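Local coordinates for protein argonaute (Methanocaldococcus jannaschii, PDB 5G5S) that uses short single-stranded DNA guides to bind and cut complementary target DNA, and may defend the cell against invading genetic elements, at residues A[613-626]-A[654-666]. Residues are numbered along the deposited sequence; the frame is centred on the assembly and turned at random. Where two conformers were deposited one is given.
Sequences RIGSVFGNDGIFLP and INESIMQLLYDLT
R613 crosses the hydroxyl end of Y663 at a slant, CG 3.3 Å from OH. The contact joins a beta hairpin of the RNase H-like PIWI domain, strands 614-618 and 621-625, to helix 656-666, with no hydrogen bond across. The hairpin belongs to the domain's mixed sheet, between strands 302-308 and 636-645. R613 and I614 both face L625, a G1 bulge at the open end of the hairpin. At G615 the strand backbone meets M659, with CA 3.9 Å from CE. V617 CG2 meets CG2 of I654. The next residue, N655, is the helix N-cap: its OD1 accepts from I658 N. In the hairpin's type I' turn, N620 O lies 3.5 Å from I654 CD1. The M659 chain bends at chi3 (98°), which lays CE over the face of the paired strands, 3.5 Å from I623 O and close to S616 O. F624 has CG anti to the backbone N (chi1 -169°) and drives its ring edge at the helix backbone. M659 O and Y663 N, already hydrogen-bonded to each other within the helix, both lie near the ring plane. T666 CG2 meets the rim further round, at CE2. P626 CB meets the edge of the Y663 ring at CD1, 3.7 Å away.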
loop_
_atom_site.group_PDB
_atom_site.type_symbol
_atom_site.label_atom_id
_atom_site.label_comp_id
_atom_site.label_asym_id
_atom_site.label_seq_id
_atom_site.Cartn_x
_atom_site.Cartn_y
_atom_site.Cartn_z
ATOM N N ARG A 613 -14.302 12.104 1.206
ATOM C CA ARG A 613 -15.424 11.457 0.510
ATOM C C ARG A 613 -15.635 12.248 -0.809
ATOM O O ARG A 613 -16.760 12.399 -1.277
ATOM C CB ARG A 613 -16.683 11.432 1.416
ATOM C CG ARG A 613 -17.779 10.455 1.023
ATOM C CD ARG A 613 -18.965 10.569 1.975
ATOM N NE ARG A 613 -20.072 11.307 1.364
ATOM C CZ ARG A 613 -21.265 11.499 1.922
ATOM N NH1 ARG A 613 -21.522 11.028 3.138
ATOM N NH2 ARG A 613 -22.209 12.166 1.271
ATOM N N ILE A 614 -14.507 12.729 -1.409
ATOM C CA ILE A 614 -14.453 13.540 -2.632
ATOM C C ILE A 614 -13.534 12.970 -3.719
ATOM O O ILE A 614 -12.525 12.326 -3.423
ATOM C CB ILE A 614 -14.178 15.057 -2.349
ATOM C CG1 ILE A 614 -12.836 15.276 -1.602
ATOM C CG2 ILE A 614 -15.364 15.721 -1.623
ATOM C CD1 ILE A 614 -12.259 16.685 -1.728
ATOM N N GLY A 615 -13.898 13.238 -4.967
ATOM C CA GLY A 615 -13.169 12.776 -6.136
ATOM C C GLY A 615 -13.277 13.714 -7.313
ATOM O O GLY A 615 -14.312 14.358 -7.510
ATOM N N SER A 616 -12.194 13.810 -8.099
ATOM C CA SER A 616 -12.153 14.648 -9.300
ATOM C C SER A 616 -11.256 14.019 -10.374
ATOM O O SER A 616 -10.670 12.961 -10.137
ATOM C CB SER A 616 -11.721 16.071 -8.962
ATOM O OG SER A 616 -11.979 16.944 -10.045
ATOM N N VAL A 617 -11.225 14.618 -11.584
ATOM C CA VAL A 617 -10.431 14.134 -12.718
ATOM C C VAL A 617 -9.538 15.282 -13.212
ATOM O O VAL A 617 -10.041 16.346 -13.562
ATOM C CB VAL A 617 -11.306 13.524 -13.859
ATOM C CG1 VAL A 617 -10.467 13.178 -15.089
ATOM C CG2 VAL A 617 -12.077 12.293 -13.383
ATOM N N PHE A 618 -8.216 15.075 -13.211
ATOM C CA PHE A 618 -7.291 16.094 -13.690
ATOM C C PHE A 618 -6.428 15.510 -14.809
ATOM O O PHE A 618 -5.606 14.615 -14.557
ATOM C CB PHE A 618 -6.452 16.675 -12.540
ATOM C CG PHE A 618 -5.714 17.941 -12.898
ATOM C CD1 PHE A 618 -6.402 19.132 -13.111
ATOM C CD2 PHE A 618 -4.328 17.952 -12.996
ATOM C CE1 PHE A 618 -5.718 20.308 -13.430
ATOM C CE2 PHE A 618 -3.644 19.123 -13.330
ATOM C CZ PHE A 618 -4.345 20.293 -13.549
ATOM N N GLY A 619 -6.674 15.989 -16.033
ATOM C CA GLY A 619 -6.009 15.549 -17.259
ATOM C C GLY A 619 -5.930 14.041 -17.391
ATOM O O GLY A 619 -4.831 13.475 -17.487
ATOM N N ASN A 620 -7.097 13.381 -17.344
ATOM C CA ASN A 620 -7.236 11.909 -17.382
ATOM C C ASN A 620 -6.923 11.146 -16.077
ATOM O O ASN A 620 -7.179 9.951 -16.017
ATOM C CB ASN A 620 -6.595 11.265 -18.630
ATOM C CG ASN A 620 -7.061 11.878 -19.933
ATOM O OD1 ASN A 620 -6.250 12.286 -20.774
ATOM N ND2 ASN A 620 -8.378 11.998 -20.115
ATOM N N ASP A 621 -6.398 11.817 -15.033
ATOM C CA ASP A 621 -6.125 11.136 -13.753
ATOM C C ASP A 621 -7.243 11.380 -12.762
ATOM O O ASP A 621 -7.680 12.510 -12.595
ATOM C CB ASP A 621 -4.806 11.601 -13.104
ATOM C CG ASP A 621 -3.520 11.296 -13.842
ATOM O OD1 ASP A 621 -3.486 10.294 -14.600
ATOM O OD2 ASP A 621 -2.524 12.018 -13.613
ATOM N N GLY A 622 -7.664 10.323 -12.087
ATOM C CA GLY A 622 -8.652 10.396 -11.030
ATOM C C GLY A 622 -7.951 10.791 -9.750
ATOM O O GLY A 622 -6.898 10.239 -9.421
ATOM N N ILE A 623 -8.471 11.813 -9.072
ATOM C CA ILE A 623 -7.941 12.294 -7.797
ATOM C C ILE A 623 -8.992 11.894 -6.757
ATOM O O ILE A 623 -10.083 12.460 -6.703
ATOM C CB ILE A 623 -7.576 13.806 -7.792
ATOM C CG1 ILE A 623 -6.600 14.159 -8.942
ATOM C CG2 ILE A 623 -7.006 14.223 -6.422
ATOM C CD1 ILE A 623 -6.400 15.690 -9.127
ATOM N N PHE A 624 -8.639 10.877 -5.972
ATOM C CA PHE A 624 -9.459 10.169 -5.000
ATOM C C PHE A 624 -9.053 10.518 -3.553
ATOM O O PHE A 624 -7.916 10.272 -3.154
ATOM C CB PHE A 624 -9.283 8.667 -5.331
ATOM C CG PHE A 624 -10.181 7.641 -4.687
ATOM C CD1 PHE A 624 -11.485 7.458 -5.131
ATOM C CD2 PHE A 624 -9.690 6.783 -3.706
ATOM C CE1 PHE A 624 -12.307 6.489 -4.548
ATOM C CE2 PHE A 624 -10.511 5.813 -3.129
ATOM C CZ PHE A 624 -11.817 5.683 -3.541
ATOM N N LEU A 625 -9.982 11.133 -2.779
ATOM C CA LEU A 625 -9.744 11.505 -1.383
ATOM C C LEU A 625 -10.898 10.935 -0.503
ATOM O O LEU A 625 -11.873 11.641 -0.192
ATOM C CB LEU A 625 -9.557 13.028 -1.258
ATOM C CG LEU A 625 -8.935 13.567 0.036
ATOM C CD1 LEU A 625 -7.488 13.092 0.214
ATOM C CD2 LEU A 625 -8.979 15.090 0.061
ATOM N N PRO A 626 -10.817 9.620 -0.144
ATOM C CA PRO A 626 -11.959 8.980 0.526
ATOM C C PRO A 626 -12.195 9.194 2.015
ATOM O O PRO A 626 -13.325 9.429 2.421
ATOM C CB PRO A 626 -11.767 7.489 0.198
ATOM C CG PRO A 626 -10.284 7.324 0.085
ATOM C CD PRO A 626 -9.764 8.627 -0.477
ATOM N N ILE A 654 -11.953 7.767 -16.718
ATOM C CA ILE A 654 -12.257 7.675 -15.291
ATOM C C ILE A 654 -13.510 8.537 -15.045
ATOM O O ILE A 654 -13.565 9.680 -15.498
ATOM C CB ILE A 654 -11.007 8.043 -14.449
ATOM C CG1 ILE A 654 -10.048 6.832 -14.423
ATOM C CG2 ILE A 654 -11.374 8.491 -13.017
ATOM C CD1 ILE A 654 -8.619 7.168 -14.401
ATOM N N ASN A 655 -14.556 7.937 -14.437
ATOM C CA ASN A 655 -15.864 8.582 -14.256
ATOM C C ASN A 655 -16.402 8.455 -12.821
ATOM O O ASN A 655 -15.714 7.907 -11.969
ATOM C CB ASN A 655 -16.866 8.001 -15.305
ATOM C CG ASN A 655 -17.065 6.490 -15.232
ATOM O OD1 ASN A 655 -16.980 5.862 -14.178
ATOM N ND2 ASN A 655 -17.347 5.867 -16.352
ATOM N N GLU A 656 -17.636 8.950 -12.566
ATOM C CA GLU A 656 -18.301 8.887 -11.254
ATOM C C GLU A 656 -18.631 7.458 -10.802
ATOM O O GLU A 656 -18.594 7.183 -9.596
ATOM C CB GLU A 656 -19.534 9.822 -11.160
ATOM C CG GLU A 656 -20.737 9.446 -12.025
ATOM C CD GLU A 656 -20.607 9.538 -13.541
ATOM O OE1 GLU A 656 -19.844 10.404 -14.033
ATOM O OE2 GLU A 656 -21.299 8.759 -14.237
ATOM N N SER A 657 -18.940 6.562 -11.772
ATOM C CA SER A 657 -19.272 5.157 -11.535
ATOM C C SER A 657 -18.126 4.397 -10.877
ATOM O O SER A 657 -18.347 3.845 -9.802
ATOM C CB SER A 657 -19.696 4.454 -12.824
ATOM O OG SER A 657 -20.841 5.081 -13.372
ATOM N N ILE A 658 -16.918 4.371 -11.511
ATOM C CA ILE A 658 -15.767 3.650 -10.930
ATOM C C ILE A 658 -15.305 4.211 -9.620
ATOM O O ILE A 658 -14.977 3.429 -8.729
ATOM C CB ILE A 658 -14.531 3.409 -11.827
ATOM C CG1 ILE A 658 -14.242 4.530 -12.810
ATOM C CG2 ILE A 658 -14.435 1.990 -12.361
ATOM C CD1 ILE A 658 -13.218 5.451 -12.335
ATOM N N MET A 659 -15.281 5.552 -9.480
ATOM C CA MET A 659 -14.860 6.218 -8.249
ATOM C C MET A 659 -15.794 5.885 -7.117
ATOM O O MET A 659 -15.310 5.608 -6.028
ATOM C CB MET A 659 -14.646 7.727 -8.450
ATOM C CG MET A 659 -13.435 8.045 -9.346
ATOM S SD MET A 659 -12.997 9.801 -9.436
ATOM C CE MET A 659 -11.747 9.887 -8.308
ATOM N N GLN A 660 -17.110 5.777 -7.396
ATOM C CA GLN A 660 -18.085 5.361 -6.396
ATOM C C GLN A 660 -17.827 3.912 -6.006
ATOM O O GLN A 660 -17.819 3.614 -4.822
ATOM C CB GLN A 660 -19.535 5.569 -6.869
ATOM C CG GLN A 660 -20.616 5.200 -5.824
ATOM C CD GLN A 660 -20.610 6.089 -4.607
ATOM O OE1 GLN A 660 -20.826 7.297 -4.693
ATOM N NE2 GLN A 660 -20.372 5.506 -3.438
ATOM N N LEU A 661 -17.560 3.033 -6.985
ATOM C CA LEU A 661 -17.238 1.628 -6.728
ATOM C C LEU A 661 -15.975 1.497 -5.877
ATOM O O LEU A 661 -15.950 0.705 -4.939
ATOM C CB LEU A 661 -17.084 0.830 -8.047
ATOM C CG LEU A 661 -16.524 -0.623 -7.915
ATOM C CD1 LEU A 661 -17.429 -1.496 -7.074
ATOM C CD2 LEU A 661 -16.331 -1.254 -9.247
ATOM N N LEU A 662 -14.926 2.253 -6.220
ATOM C CA LEU A 662 -13.653 2.236 -5.502
ATOM C C LEU A 662 -13.821 2.736 -4.092
ATOM O O LEU A 662 -13.280 2.120 -3.168
ATOM C CB LEU A 662 -12.572 3.005 -6.280
ATOM C CG LEU A 662 -12.209 2.415 -7.663
ATOM C CD1 LEU A 662 -11.194 3.280 -8.376
ATOM C CD2 LEU A 662 -11.748 0.966 -7.572
ATOM N N TYR A 663 -14.643 3.814 -3.913
ATOM C CA TYR A 663 -15.006 4.350 -2.604
ATOM C C TYR A 663 -15.744 3.311 -1.782
ATOM O O TYR A 663 -15.466 3.185 -0.592
ATOM C CB TYR A 663 -15.873 5.627 -2.714
ATOM C CG TYR A 663 -16.276 6.155 -1.352
ATOM C CD1 TYR A 663 -15.336 6.726 -0.499
ATOM C CD2 TYR A 663 -17.572 5.985 -0.871
ATOM C CE1 TYR A 663 -15.690 7.172 0.779
ATOM C CE2 TYR A 663 -17.941 6.436 0.398
ATOM C CZ TYR A 663 -16.996 7.026 1.222
ATOM O OH TYR A 663 -17.349 7.478 2.474
ATOM N N ASP A 664 -16.705 2.600 -2.397
ATOM C CA ASP A 664 -17.494 1.572 -1.708
ATOM C C ASP A 664 -16.589 0.465 -1.189
ATOM O O ASP A 664 -16.866 -0.087 -0.133
ATOM C CB ASP A 664 -18.551 0.948 -2.647
ATOM C CG ASP A 664 -19.682 1.851 -3.113
ATOM O OD1 ASP A 664 -19.841 2.956 -2.540
ATOM O OD2 ASP A 664 -20.377 1.475 -4.091
ATOM N N LEU A 665 -15.520 0.140 -1.947
ATOM C CA LEU A 665 -14.551 -0.897 -1.593
ATOM C C LEU A 665 -13.623 -0.504 -0.450
ATOM O O LEU A 665 -13.124 -1.390 0.226
ATOM C CB LEU A 665 -13.777 -1.403 -2.819
ATOM C CG LEU A 665 -14.594 -2.177 -3.863
ATOM C CD1 LEU A 665 -13.843 -2.262 -5.187
ATOM C CD2 LEU A 665 -14.961 -3.571 -3.368
ATOM N N THR A 666 -13.434 0.808 -0.183
ATOM C CA THR A 666 -12.640 1.299 0.973
ATOM C C THR A 666 -13.452 1.077 2.288
ATOM O O THR A 666 -12.903 1.105 3.397
ATOM C CB THR A 666 -12.266 2.806 0.810
ATOM O OG1 THR A 666 -13.423 3.638 1.021
ATOM C CG2 THR A 666 -11.591 3.128 -0.533
#